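Local coordinates for protein macrophage receptor MARCO (Mus musculus, PDB 2OY3) that probably binds polyanionic and microbial ligands at the macrophage surface as a class A scavenger receptor, here through its scavenger receptor cysteine-rich domain, at residues L66-C71 against S82-G87. Sequence-based numbering, arbitrary orientation.
Sequences LDNVNC and SKNSWG. With MG (magnesium ion), chain C.
In the long loop region of the scavenger receptor cysteine-rich domain, Leu66-Cys71 and Ser82-Gly87 run antiparallel, joined by backbone bonds without forming a regular sheet. Asn70 N donates to Ser82 O at 2.7 Å, and Asn84 N reaches Asp67 O at 3.2 Å. Between these two bonds, Lys83 CA directs its hydrogen at Asn68 O across 3.5 Å, a CA-H...O contact. A water closes the Ser82 end, donating a hydrogen bond to Asn70 O and accepting one from Ser82 N. CB of Asn84 points toward Leu66-Cys71, and Asn84 OD1 receives Asn68 ND2 at 3.1 Å; OD1 lies near the plane of the Asn68 amide, whereas ND2 comes from above the carbonyl plane of Asn84, not on a lone pair, with the two amides turned 44° apart. Farther along, Leu66 lies beside Trp86; Leu66 CG, anti to its carbonyl carbon (chi1 -70°), lies against the indole at CZ3, which brings CD2 over one face, 3.8 Å from the centroid of the six-membered ring, a CH-pi contact offset toward the rim. The same methyl touches Lys83 CD at 3.7 Å, roughly at right angles to its approach to the indole. The lysine then bends away, and its NZ hydrogen-bonds to the carbonyl oxygens of Trp79 and Cys81. Val69 O binds a magnesium ion at 2.3 Å; two waters, Asp38 OD2 and Asp33 O are its other ligands, and the paired loop thus carries one ligand of a metal site. Cys71 SG forms a disulfide with Cys81, just before Ser82, linking the chain next to this end of the contact, while Trp86 also stacks on Tyr22 of strand 15-22. Leu66 ends strand 64-66, and with Val69 it packs on Ile29 of the parallel neighbouring strand 25-29; Cys71 N hydrogen-bonds to Asp38 of helix 36-44.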
loop_
_atom_site.group_PDB
_atom_site.type_symbol
_atom_site.label_atom_id
_atom_site.label_comp_id
_atom_site.label_asym_id
_atom_site.label_seq_id
_atom_site.Cartn_x
_atom_site.Cartn_y
_atom_site.Cartn_z
ATOM N N LEU A 66 0.108 4.129 -6.708
ATOM C CA LEU A 66 -0.524 5.029 -5.738
ATOM C C LEU A 66 0.514 5.866 -5.019
ATOM O O LEU A 66 1.668 5.451 -4.865
ATOM C CB LEU A 66 -1.360 4.248 -4.709
ATOM C CG LEU A 66 -2.638 3.609 -5.250
ATOM C CD1 LEU A 66 -3.202 2.669 -4.201
ATOM C CD2 LEU A 66 -3.642 4.672 -5.674
ATOM N N ASP A 67 0.086 7.038 -4.554
ATOM C CA ASP A 67 0.933 7.922 -3.764
ATOM C C ASP A 67 -0.042 8.702 -2.913
ATOM O O ASP A 67 -1.214 8.854 -3.304
ATOM C CB ASP A 67 1.710 8.858 -4.705
ATOM C CG ASP A 67 2.821 9.640 -3.995
ATOM O OD1 ASP A 67 3.170 9.327 -2.836
ATOM O OD2 ASP A 67 3.357 10.576 -4.621
ATOM N N ASN A 68 0.407 9.158 -1.746
ATOM C CA ASN A 68 -0.404 10.019 -0.898
ATOM C C ASN A 68 -1.755 9.415 -0.532
ATOM O O ASN A 68 -2.799 10.063 -0.722
ATOM C CB ASN A 68 -0.593 11.395 -1.578
ATOM C CG ASN A 68 0.731 12.092 -1.820
ATOM O OD1 ASN A 68 1.396 12.533 -0.882
ATOM N ND2 ASN A 68 1.141 12.148 -3.073
ATOM N N VAL A 69 -1.734 8.163 -0.084
ATOM C CA VAL A 69 -2.944 7.481 0.361
ATOM C C VAL A 69 -3.421 8.094 1.691
ATOM O O VAL A 69 -2.623 8.327 2.582
ATOM C CB VAL A 69 -2.727 5.944 0.504
ATOM C CG1 VAL A 69 -4.018 5.263 0.975
ATOM C CG2 VAL A 69 -2.250 5.336 -0.818
ATOM N N ASN A 70 -4.722 8.376 1.786
ATOM C CA ASN A 70 -5.305 9.099 2.922
ATOM C C ASN A 70 -6.561 8.364 3.463
ATOM O O ASN A 70 -7.650 8.950 3.521
ATOM C CB ASN A 70 -5.663 10.566 2.540
ATOM C CG ASN A 70 -4.582 11.260 1.689
ATOM O OD1 ASN A 70 -3.427 11.437 2.125
ATOM N ND2 ASN A 70 -4.955 11.645 0.464
ATOM N N CYS A 71 -6.406 7.093 3.851
ATOM C CA CYS A 71 -7.476 6.342 4.521
ATOM C C CYS A 71 -7.786 6.913 5.888
ATOM O O CYS A 71 -6.877 7.339 6.619
ATOM C CB CYS A 71 -7.103 4.857 4.708
ATOM S SG CYS A 71 -6.770 3.946 3.190
ATOM N N SER A 82 -9.458 8.033 0.085
ATOM C CA SER A 82 -8.837 9.170 -0.586
ATOM C C SER A 82 -7.373 8.827 -0.907
ATOM O O SER A 82 -6.692 8.207 -0.089
ATOM C CB SER A 82 -8.897 10.396 0.325
ATOM O OG SER A 82 -8.158 11.472 -0.203
ATOM N N LYS A 83 -6.918 9.200 -2.102
ATOM C CA LYS A 83 -5.539 8.951 -2.544
ATOM C C LYS A 83 -5.322 9.737 -3.835
ATOM O O LYS A 83 -6.291 10.132 -4.493
ATOM C CB LYS A 83 -5.308 7.442 -2.801
ATOM C CG LYS A 83 -6.261 6.813 -3.844
ATOM C CD LYS A 83 -6.546 5.339 -3.549
ATOM C CE LYS A 83 -7.587 4.730 -4.474
ATOM N NZ LYS A 83 -8.914 5.407 -4.384
ATOM N N ASN A 84 -4.065 9.963 -4.205
ATOM C CA ASN A 84 -3.741 10.522 -5.517
ATOM C C ASN A 84 -4.378 9.667 -6.602
ATOM O O ASN A 84 -4.608 8.467 -6.401
ATOM C CB ASN A 84 -2.237 10.472 -5.788
ATOM C CG ASN A 84 -1.474 11.724 -5.327
ATOM O OD1 ASN A 84 -0.330 11.932 -5.755
ATOM N ND2 ASN A 84 -2.066 12.527 -4.451
ATOM N N SER A 85 -4.613 10.273 -7.763
ATOM C CA SER A 85 -5.060 9.534 -8.957
ATOM C C SER A 85 -4.042 8.401 -9.281
ATOM O O SER A 85 -2.844 8.532 -9.002
ATOM C CB SER A 85 -5.200 10.480 -10.165
ATOM O OG SER A 85 -6.099 11.565 -9.892
ATOM N N TRP A 86 -4.532 7.304 -9.845
ATOM C CA TRP A 86 -3.678 6.149 -10.173
ATOM C C TRP A 86 -2.489 6.539 -11.084
ATOM O O TRP A 86 -2.662 7.297 -12.044
ATOM C CB TRP A 86 -4.527 5.082 -10.845
ATOM C CG TRP A 86 -5.602 4.474 -9.954
ATOM C CD1 TRP A 86 -6.929 4.801 -9.927
ATOM C CD2 TRP A 86 -5.428 3.434 -8.980
ATOM N NE1 TRP A 86 -7.598 4.023 -9.002
ATOM C CE2 TRP A 86 -6.702 3.180 -8.405
ATOM C CE3 TRP A 86 -4.324 2.675 -8.551
ATOM C CZ2 TRP A 86 -6.901 2.224 -7.410
ATOM C CZ3 TRP A 86 -4.523 1.712 -7.557
ATOM C CH2 TRP A 86 -5.810 1.504 -6.997
ATOM N N GLY A 87 -1.293 6.043 -10.752
ATOM C CA GLY A 87 -0.052 6.376 -11.465
ATOM C C GLY A 87 0.428 7.829 -11.355
ATOM O O GLY A 87 1.344 8.227 -12.068
HETATM MG MG MG C . -2.056 8.641 4.768
HETATM O O HOH W 1 -10.111 8.516 2.757
HETATM O O HOH W 2 -2.416 10.658 4.390
HETATM O O HOH W 3 -4.028 8.291 6.124
#